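Local coordinates for phosphoenolpyruvate-protein phosphotransferase (Acinetobacter sp., PDB 3CI6) that probably transfers the phosphoryl group of phosphoenolpyruvate to a histidine of its partner protein, and is represented here by its GAF domain alone, at residues L12-N20 with F149-L157; A37-Y48 with L58-N66. One frame throughout, in Å; residues are numbered along the deposited sequence. Where two conformers were deposited one is given.

How the interactions relate
Both contacts belong to the GAF domain, an antiparallel sheet backed by helices, and their centres lie about 15 Å apart. Interaction 1 pairs the first and last helices, 7-20 and 144-167, whereas interaction 2 lies between them in sequence, running from the end of helix 25-40 through the hairpin of strands 44-51 and 56-63. Helix 25-40 follows helix 7-20 directly, and its end meets helix 144-167: A39 and M40 pack on F149, and M40 also on L150. Helix 25-40 thus touches both the terminal helix pair and the hairpin strands of the sheet. The second subunit reaches only interaction 1, so the helix pair also serves the dimer, while interaction 2 stays within its own chain.

Interaction 1. Residues L12-N20 with F149-L157; sequences LRRIVQEIN and FLVTLCAQL
L153 enters helix 12-20 as a knob into a hole formed by L12, I15, V16 and I19, the centre of a nearly parallel pairing of the first and last helices of this GAF domain. The short axes cross at -15° and approach to 10.8 Å.

The apolar contacts run along one side of each helix. CD1 of L12 lies 3.7 Å from CG of L153, the two side chains running antiparallel alongside each other, while its CD2 reaches CG2 of T152. I15 lies roughly perpendicular to F149, placing its CD1 at the ring edge, 3.7 Å from CZ. Farther along, CG2 of I19 meets CD2 of L157 at 3.9 Å. Helix 25-40 closes over this layer, with V36 against L153 and M32 against L157.

The polar part rests on Q156. A fully extended chain, trans from the backbone N onward (chi1 178°), carries its amide across to V16. NE2 donates to V16 O at 3.0 Å, almost straight at 168°, and this carbonyl also accepts the helical bond from N20 N. A water accepts from both Q156 NE2 and N20 ND2; the latter also bonds M123 O of the second subunit. The buried OE1 of Q156 has no hydrogen-bond partner in the model and lies 3.3 Å from CG2 of V16.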
loop_
_atom_site.group_PDB
_atom_site.type_symbol
_atom_site.label_atom_id
_atom_site.label_comp_id
_atom_site.label_asym_id
_atom_site.label_seq_id
_atom_site.Cartn_x
_atom_site.Cartn_y
_atom_site.Cartn_z
ATOM N N LEU B 12 -11.350 -1.796 2.970
ATOM C CA LEU B 12 -9.969 -1.452 2.634
ATOM C C LEU B 12 -9.639 -1.835 1.191
ATOM O O LEU B 12 -9.109 -1.044 0.428
ATOM C CB LEU B 12 -9.012 -2.150 3.594
ATOM C CG LEU B 12 -7.529 -2.018 3.340
ATOM C CD1 LEU B 12 -7.045 -0.570 3.351
ATOM C CD2 LEU B 12 -6.757 -2.757 4.431
ATOM N N ARG B 13 -9.976 -3.062 0.809
ATOM C CA ARG B 13 -9.745 -3.540 -0.548
ATOM C C ARG B 13 -10.436 -2.654 -1.582
ATOM O O ARG B 13 -9.839 -2.339 -2.600
ATOM C CB ARG B 13 -10.271 -4.961 -0.673
ATOM C CG ARG B 13 -10.071 -5.515 -2.064
ATOM C CD ARG B 13 -10.656 -6.851 -2.235
ATOM N NE ARG B 13 -10.602 -7.276 -3.643
ATOM C CZ ARG B 13 -10.785 -8.537 -4.030
ATOM N NH1 ARG B 13 -10.992 -9.481 -3.129
ATOM N NH2 ARG B 13 -10.750 -8.849 -5.325
ATOM N N ARG B 14 -11.662 -2.255 -1.310
ATOM C CA ARG B 14 -12.399 -1.405 -2.238
ATOM C C ARG B 14 -11.668 -0.088 -2.474
ATOM O O ARG B 14 -11.545 0.370 -3.619
ATOM C CB ARG B 14 -13.792 -1.131 -1.693
ATOM C CG ARG B 14 -14.619 -0.323 -2.592
ATOM C CD ARG B 14 -16.107 -0.480 -2.318
ATOM N NE ARG B 14 -16.480 -0.369 -0.915
ATOM C CZ ARG B 14 -16.407 0.745 -0.186
ATOM N NH1 ARG B 14 -16.794 0.699 1.091
ATOM N NH2 ARG B 14 -15.937 1.897 -0.688
ATOM N N ILE B 15 -11.192 0.523 -1.396
ATOM C CA ILE B 15 -10.481 1.792 -1.506
ATOM C C ILE B 15 -9.144 1.590 -2.196
ATOM O O ILE B 15 -8.772 2.354 -3.094
ATOM C CB ILE B 15 -10.274 2.434 -0.121
ATOM C CG1 ILE B 15 -11.606 2.679 0.554
ATOM C CG2 ILE B 15 -9.514 3.744 -0.272
ATOM C CD1 ILE B 15 -11.568 2.988 2.058
ATOM N N VAL B 16 -8.434 0.525 -1.816
ATOM C CA VAL B 16 -7.142 0.247 -2.439
ATOM C C VAL B 16 -7.279 0.084 -3.973
ATOM O O VAL B 16 -6.479 0.597 -4.765
ATOM C CB VAL B 16 -6.484 -0.976 -1.785
ATOM C CG1 VAL B 16 -5.393 -1.531 -2.659
ATOM C CG2 VAL B 16 -5.984 -0.636 -0.410
ATOM N N GLN B 17 -8.344 -0.581 -4.402
ATOM C CA GLN B 17 -8.570 -0.808 -5.832
ATOM C C GLN B 17 -8.910 0.483 -6.542
ATOM O O GLN B 17 -8.395 0.728 -7.622
ATOM C CB GLN B 17 -9.588 -1.930 -6.054
ATOM C CG GLN B 17 -8.963 -3.255 -5.591
ATOM C CD GLN B 17 -9.507 -4.488 -6.217
ATOM O OE1 GLN B 17 -10.491 -5.064 -5.723
ATOM N NE2 GLN B 17 -8.830 -4.957 -7.285
ATOM N N GLU B 18 -9.698 1.338 -5.911
ATOM C CA GLU B 18 -10.018 2.620 -6.525
ATOM C C GLU B 18 -8.769 3.487 -6.617
ATOM O O GLU B 18 -8.539 4.131 -7.660
ATOM C CB GLU B 18 -11.136 3.319 -5.757
ATOM C CG GLU B 18 -11.756 4.475 -6.528
ATOM C CD GLU B 18 -12.815 5.247 -5.748
ATOM O OE1 GLU B 18 -13.140 4.910 -4.590
ATOM O OE2 GLU B 18 -13.314 6.233 -6.335
ATOM N N ILE B 19 -7.939 3.511 -5.583
ATOM C CA ILE B 19 -6.669 4.269 -5.668
ATOM C C ILE B 19 -5.753 3.670 -6.748
ATOM O O ILE B 19 -5.102 4.381 -7.534
ATOM C CB ILE B 19 -5.953 4.313 -4.316
ATOM C CG1 ILE B 19 -6.749 5.116 -3.296
ATOM C CG2 ILE B 19 -4.552 4.917 -4.459
ATOM C CD1 ILE B 19 -6.271 4.952 -1.858
ATOM N N ASN B 20 -5.685 2.342 -6.786
ATOM C CA ASN B 20 -4.757 1.651 -7.653
ATOM C C ASN B 20 -5.038 1.929 -9.116
ATOM O O ASN B 20 -4.076 2.109 -9.888
ATOM C CB ASN B 20 -4.749 0.172 -7.291
ATOM C CG ASN B 20 -3.780 -0.613 -8.102
ATOM O OD1 ASN B 20 -4.195 -1.422 -8.937
ATOM N ND2 ASN B 20 -2.478 -0.382 -7.904
ATOM N N PHE B 149 -5.594 0.175 9.325
ATOM C CA PHE B 149 -6.241 0.609 8.099
ATOM C C PHE B 149 -5.460 1.742 7.459
ATOM O O PHE B 149 -5.138 1.713 6.272
ATOM C CB PHE B 149 -7.681 1.015 8.476
ATOM C CG PHE B 149 -8.487 1.715 7.394
ATOM C CD1 PHE B 149 -8.962 1.009 6.318
ATOM C CD2 PHE B 149 -8.911 3.038 7.554
ATOM C CE1 PHE B 149 -9.788 1.606 5.350
ATOM C CE2 PHE B 149 -9.733 3.651 6.595
ATOM C CZ PHE B 149 -10.149 2.933 5.488
ATOM N N LEU B 150 -5.176 2.769 8.263
ATOM C CA LEU B 150 -4.492 3.942 7.727
ATOM C C LEU B 150 -3.070 3.622 7.337
ATOM O O LEU B 150 -2.580 4.145 6.337
ATOM C CB LEU B 150 -4.527 5.084 8.735
ATOM C CG LEU B 150 -5.915 5.629 9.052
ATOM C CD1 LEU B 150 -5.820 6.712 10.125
ATOM C CD2 LEU B 150 -6.625 6.134 7.796
ATOM N N VAL B 151 -2.352 2.841 8.156
ATOM C CA VAL B 151 -0.982 2.445 7.779
ATOM C C VAL B 151 -0.963 1.764 6.407
ATOM O O VAL B 151 -0.102 2.035 5.561
ATOM C CB VAL B 151 -0.314 1.611 8.883
ATOM C CG1 VAL B 151 0.969 0.917 8.401
ATOM C CG2 VAL B 151 -0.063 2.476 10.121
ATOM N N THR B 152 -1.911 0.863 6.171
ATOM C CA THR B 152 -1.947 0.115 4.922
ATOM C C THR B 152 -2.233 1.031 3.732
ATOM O O THR B 152 -1.527 0.967 2.713
ATOM C CB THR B 152 -2.948 -1.037 5.033
ATOM O OG1 THR B 152 -2.583 -1.886 6.144
ATOM C CG2 THR B 152 -2.960 -1.831 3.688
ATOM N N LEU B 153 -3.210 1.941 3.860
ATOM C CA LEU B 153 -3.453 2.908 2.800
ATOM C C LEU B 153 -2.260 3.818 2.593
ATOM O O LEU B 153 -1.903 4.148 1.464
ATOM C CB LEU B 153 -4.696 3.732 3.120
ATOM C CG LEU B 153 -5.984 2.960 2.950
ATOM C CD1 LEU B 153 -7.152 3.711 3.653
ATOM C CD2 LEU B 153 -6.304 2.674 1.486
ATOM N N CYS B 154 -1.618 4.252 3.681
ATOM C CA CYS B 154 -0.475 5.126 3.481
ATOM C C CYS B 154 0.650 4.391 2.717
ATOM O O CYS B 154 1.372 4.985 1.894
ATOM C CB CYS B 154 0.048 5.652 4.807
ATOM S SG CYS B 154 -0.960 6.959 5.505
ATOM N N ALA B 155 0.812 3.090 2.991
ATOM C CA ALA B 155 1.867 2.314 2.331
ATOM C C ALA B 155 1.568 2.189 0.849
ATOM O O ALA B 155 2.503 2.216 0.004
ATOM C CB ALA B 155 1.920 0.957 2.945
ATOM N N GLN B 156 0.295 2.105 0.496
ATOM C CA GLN B 156 -0.067 2.092 -0.928
ATOM C C GLN B 156 0.268 3.430 -1.556
ATOM O O GLN B 156 0.903 3.505 -2.646
ATOM C CB GLN B 156 -1.543 1.826 -1.137
ATOM C CG GLN B 156 -1.918 1.856 -2.605
ATOM C CD GLN B 156 -3.369 1.637 -2.856
ATOM O OE1 GLN B 156 -4.188 1.663 -1.924
ATOM N NE2 GLN B 156 -3.724 1.432 -4.097
ATOM N N LEU B 157 -0.101 4.521 -0.891
ATOM C CA LEU B 157 0.181 5.846 -1.468
ATOM C C LEU B 157 1.668 6.114 -1.517
ATOM O O LEU B 157 2.126 6.869 -2.361
ATOM C CB LEU B 157 -0.529 6.975 -0.725
ATOM C CG LEU B 157 -2.022 7.123 -0.970
ATOM C CD1 LEU B 157 -2.498 8.210 -0.047
ATOM C CD2 LEU B 157 -2.396 7.399 -2.406
HETATM O O HOH W 1 -1.625 1.900 -6.249
#

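Interaction 2. Residues A37-Y48 with L58-N66; sequences ADAMKVDVCSIY and LLMASKGLN. With P4G (1-ethoxy-2-(2-ethoxyethoxy)ethane), chain F.
K63 sets off with CG anti to its backbone N (chi1 179°) and then bends at chi2 (-71°), a course that lays its aliphatic chain along A37 and delivers NZ to two backbone carbonyls. CD of K63 lies 3.6 Å from CB of A37. NZ donates to V42 O in the carbonyl plane at 3.1 Å and to D43 O at 3.0 Å from above the D43 carbonyl plane, tying the hairpin to the loop after helix 25-40.

Residues 44-48 and 58-63 pair within the GAF sheet's antiparallel hairpin of strands 44-51 and 56-63. C45 and K63 make a hydrogen-bonded pair, as do I47 and A61; a classic beta bulge then sets both M60 and A61 opposite I47, whose O accepts from M60 N.

S46 and S62, a non-hydrogen-bonded pair, join their hydroxyls at 2.8 Å between the OG atoms. S62 OG also accepts from L65 N in an ST motif, and CD1 of L65 lies against S46 OG. On this same face CD1 of L59 makes a CH-pi contact over the Y48 ring, 4.0 Å from its centroid. L58 turns away from strand 44-48, and its CD2 touches C3 of the bound 1-ethoxy-2-(2-ethoxyethoxy)ethane at 3.6 Å.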
loop_
_atom_site.group_PDB
_atom_site.type_symbol
_atom_site.label_atom_id
_atom_site.label_comp_id
_atom_site.label_asym_id
_atom_site.label_seq_id
_atom_site.Cartn_x
_atom_site.Cartn_y
_atom_site.Cartn_z
ATOM N N ALA B 37 -12.397 9.333 5.208
ATOM C CA ALA B 37 -13.351 10.076 6.030
ATOM C C ALA B 37 -14.687 9.351 6.124
ATOM O O ALA B 37 -15.328 9.311 7.200
ATOM C CB ALA B 37 -13.562 11.462 5.466
ATOM N N ASP B 38 -15.122 8.759 5.010
ATOM C CA ASP B 38 -16.389 8.026 4.993
ATOM C C ASP B 38 -16.283 6.702 5.768
ATOM O O ASP B 38 -17.199 6.325 6.501
ATOM C CB ASP B 38 -16.822 7.763 3.560
ATOM C CG ASP B 38 -18.227 7.170 3.447
ATOM O OD1 ASP B 38 -19.159 7.665 4.095
ATOM O OD2 ASP B 38 -18.378 6.186 2.701
ATOM N N ALA B 39 -15.177 5.996 5.626
ATOM C CA ALA B 39 -15.030 4.687 6.257
ATOM C C ALA B 39 -14.921 4.783 7.760
ATOM O O ALA B 39 -15.362 3.886 8.478
ATOM C CB ALA B 39 -13.804 3.975 5.699
HETATM N N MSE B 40 -14.307 5.861 8.242
HETATM C CA MSE B 40 -14.143 6.093 9.669
HETATM C C MSE B 40 -15.211 7.009 10.286
HETATM O O MSE B 40 -15.351 7.049 11.509
HETATM C CB MSE B 40 -12.787 6.775 9.944
HETATM C CG MSE B 40 -11.598 6.023 9.469
HETATM SE SE MSE B 40 -9.885 6.786 10.038
HETATM C CE MSE B 40 -10.135 6.602 11.967
ATOM N N LYS B 41 -15.938 7.765 9.460
ATOM C CA LYS B 41 -16.871 8.783 9.927
ATOM C C LYS B 41 -16.166 9.801 10.841
ATOM O O LYS B 41 -16.499 9.970 12.016
ATOM C CB LYS B 41 -18.119 8.190 10.581
ATOM C CG LYS B 41 -18.911 7.277 9.634
ATOM C CD LYS B 41 -19.294 7.986 8.345
ATOM C CE LYS B 41 -20.449 7.305 7.627
ATOM N NZ LYS B 41 -19.990 6.209 6.736
ATOM N N VAL B 42 -15.182 10.463 10.253
ATOM C CA VAL B 42 -14.412 11.496 10.940
ATOM C C VAL B 42 -14.642 12.844 10.275
ATOM O O VAL B 42 -15.037 12.926 9.126
ATOM C CB VAL B 42 -12.919 11.139 11.025
ATOM C CG1 VAL B 42 -12.738 9.889 11.926
ATOM C CG2 VAL B 42 -12.322 10.901 9.651
ATOM N N ASP B 43 -14.409 13.896 11.035
ATOM C CA ASP B 43 -14.679 15.249 10.557
ATOM C C ASP B 43 -13.734 15.668 9.448
ATOM O O ASP B 43 -14.161 16.309 8.487
ATOM C CB ASP B 43 -14.564 16.258 11.700
ATOM C CG ASP B 43 -15.637 16.087 12.735
ATOM O OD1 ASP B 43 -16.794 15.768 12.351
ATOM O OD2 ASP B 43 -15.340 16.305 13.951
ATOM N N VAL B 44 -12.450 15.341 9.604
ATOM C CA VAL B 44 -11.433 15.759 8.679
ATOM C C VAL B 44 -10.425 14.678 8.378
ATOM O O VAL B 44 -9.954 14.008 9.293
ATOM C CB VAL B 44 -10.654 16.997 9.213
ATOM C CG1 VAL B 44 -9.482 17.374 8.293
ATOM C CG2 VAL B 44 -11.607 18.164 9.464
ATOM N N CYS B 45 -10.105 14.487 7.101
ATOM C CA CYS B 45 -8.946 13.699 6.711
ATOM C C CYS B 45 -8.186 14.478 5.653
ATOM O O CYS B 45 -8.766 14.858 4.648
ATOM C CB CYS B 45 -9.380 12.372 6.170
ATOM S SG CYS B 45 -7.947 11.336 5.636
ATOM N N SER B 46 -6.913 14.709 5.907
ATOM C CA SER B 46 -6.072 15.476 5.001
ATOM C C SER B 46 -4.762 14.778 4.773
ATOM O O SER B 46 -4.289 14.032 5.623
ATOM C CB SER B 46 -5.762 16.835 5.597
ATOM O OG SER B 46 -6.907 17.540 6.014
ATOM N N ILE B 47 -4.123 15.108 3.655
ATOM C CA ILE B 47 -2.796 14.582 3.388
ATOM C C ILE B 47 -1.865 15.719 3.013
ATOM O O ILE B 47 -2.202 16.609 2.214
ATOM C CB ILE B 47 -2.805 13.482 2.318
ATOM C CG1 ILE B 47 -1.419 12.858 2.155
ATOM C CG2 ILE B 47 -3.361 14.006 1.007
ATOM C CD1 ILE B 47 -0.882 12.284 3.362
ATOM N N TYR B 48 -0.737 15.739 3.705
ATOM C CA TYR B 48 0.322 16.712 3.482
ATOM C C TYR B 48 1.480 15.967 2.864
ATOM O O TYR B 48 1.986 14.970 3.426
ATOM C CB TYR B 48 0.754 17.347 4.843
ATOM C CG TYR B 48 -0.303 18.146 5.515
ATOM C CD1 TYR B 48 -1.216 17.504 6.323
ATOM C CD2 TYR B 48 -0.417 19.532 5.365
ATOM C CE1 TYR B 48 -2.233 18.186 6.958
ATOM C CE2 TYR B 48 -1.443 20.200 6.000
ATOM C CZ TYR B 48 -2.334 19.511 6.788
ATOM O OH TYR B 48 -3.411 20.140 7.453
ATOM N N LEU B 58 3.189 20.287 2.162
ATOM C CA LEU B 58 2.112 21.026 1.515
ATOM C C LEU B 58 0.820 20.241 1.590
ATOM O O LEU B 58 0.796 19.055 1.288
ATOM C CB LEU B 58 2.449 21.302 0.044
ATOM C CG LEU B 58 1.487 22.160 -0.774
ATOM C CD1 LEU B 58 1.401 23.599 -0.204
ATOM C CD2 LEU B 58 1.916 22.134 -2.239
ATOM N N LEU B 59 -0.277 20.916 1.966
ATOM C CA LEU B 59 -1.583 20.276 1.983
ATOM C C LEU B 59 -1.990 19.975 0.553
ATOM O O LEU B 59 -2.056 20.894 -0.273
ATOM C CB LEU B 59 -2.599 21.221 2.622
ATOM C CG LEU B 59 -4.024 20.717 2.652
ATOM C CD1 LEU B 59 -4.220 19.444 3.463
ATOM C CD2 LEU B 59 -4.917 21.840 3.203
HETATM N N MSE B 60 -2.172 18.704 0.231
HETATM C CA MSE B 60 -2.505 18.284 -1.154
HETATM C C MSE B 60 -3.891 17.747 -1.415
HETATM O O MSE B 60 -4.352 17.702 -2.580
HETATM C CB MSE B 60 -1.482 17.252 -1.643
HETATM C CG MSE B 60 -0.082 17.730 -1.609
HETATM SE SE MSE B 60 0.263 18.822 -3.121
HETATM C CE MSE B 60 0.179 17.462 -4.559
ATOM N N ALA B 61 -4.576 17.377 -0.338
ATOM C CA ALA B 61 -5.963 16.937 -0.449
ATOM C C ALA B 61 -6.599 16.947 0.926
ATOM O O ALA B 61 -5.903 16.738 1.929
ATOM C CB ALA B 61 -6.032 15.557 -1.052
ATOM N N SER B 62 -7.897 17.175 0.980
ATOM C CA SER B 62 -8.613 17.143 2.246
ATOM C C SER B 62 -10.089 16.917 2.064
ATOM O O SER B 62 -10.719 17.476 1.158
ATOM C CB SER B 62 -8.444 18.444 3.018
ATOM O OG SER B 62 -9.040 18.356 4.316
ATOM N N LYS B 63 -10.640 16.097 2.957
ATOM C CA LYS B 63 -12.087 16.085 3.208
ATOM C C LYS B 63 -12.285 16.813 4.533
ATOM O O LYS B 63 -11.748 16.360 5.533
ATOM C CB LYS B 63 -12.661 14.661 3.238
ATOM C CG LYS B 63 -14.176 14.575 3.525
ATOM C CD LYS B 63 -14.531 14.925 4.981
ATOM C CE LYS B 63 -15.870 14.326 5.448
ATOM N NZ LYS B 63 -16.205 14.757 6.862
ATOM N N GLY B 64 -12.993 17.940 4.527
ATOM C CA GLY B 64 -13.350 18.625 5.744
ATOM C C GLY B 64 -12.706 19.979 5.950
ATOM O O GLY B 64 -13.337 20.850 6.537
ATOM N N LEU B 65 -11.471 20.151 5.449
ATOM C CA LEU B 65 -10.880 21.494 5.423
ATOM C C LEU B 65 -11.490 22.277 4.282
ATOM O O LEU B 65 -12.121 21.714 3.382
ATOM C CB LEU B 65 -9.366 21.467 5.314
ATOM C CG LEU B 65 -8.662 20.813 6.510
ATOM C CD1 LEU B 65 -7.128 20.968 6.303
ATOM C CD2 LEU B 65 -9.133 21.338 7.859
ATOM N N ASN B 66 -11.338 23.592 4.292
ATOM C CA ASN B 66 -11.830 24.367 3.166
ATOM C C ASN B 66 -11.032 23.972 1.920
ATOM O O ASN B 66 -9.833 24.037 1.954
ATOM C CB ASN B 66 -11.644 25.861 3.459
ATOM C CG ASN B 66 -12.437 26.729 2.531
ATOM O OD1 ASN B 66 -12.374 26.537 1.325
ATOM N ND2 ASN B 66 -13.182 27.693 3.070
HETATM C C8 P4G F . 5.844 16.044 -8.057
HETATM C C7 P4G F . 4.929 14.983 -7.473
HETATM O O4 P4G F . 5.167 14.885 -6.081
HETATM C C6 P4G F . 4.788 16.093 -5.479
HETATM C C5 P4G F . 4.820 16.208 -3.981
HETATM O O3 P4G F . 4.684 17.560 -3.443
HETATM C C4 P4G F . 4.365 18.535 -4.390
HETATM C C3 P4G F . 4.271 19.809 -3.651
HETATM O O2 P4G F . 4.373 20.851 -4.608
HETATM C C2 P4G F . 3.225 20.892 -5.432
HETATM C C1 P4G F . 3.714 21.493 -6.746
#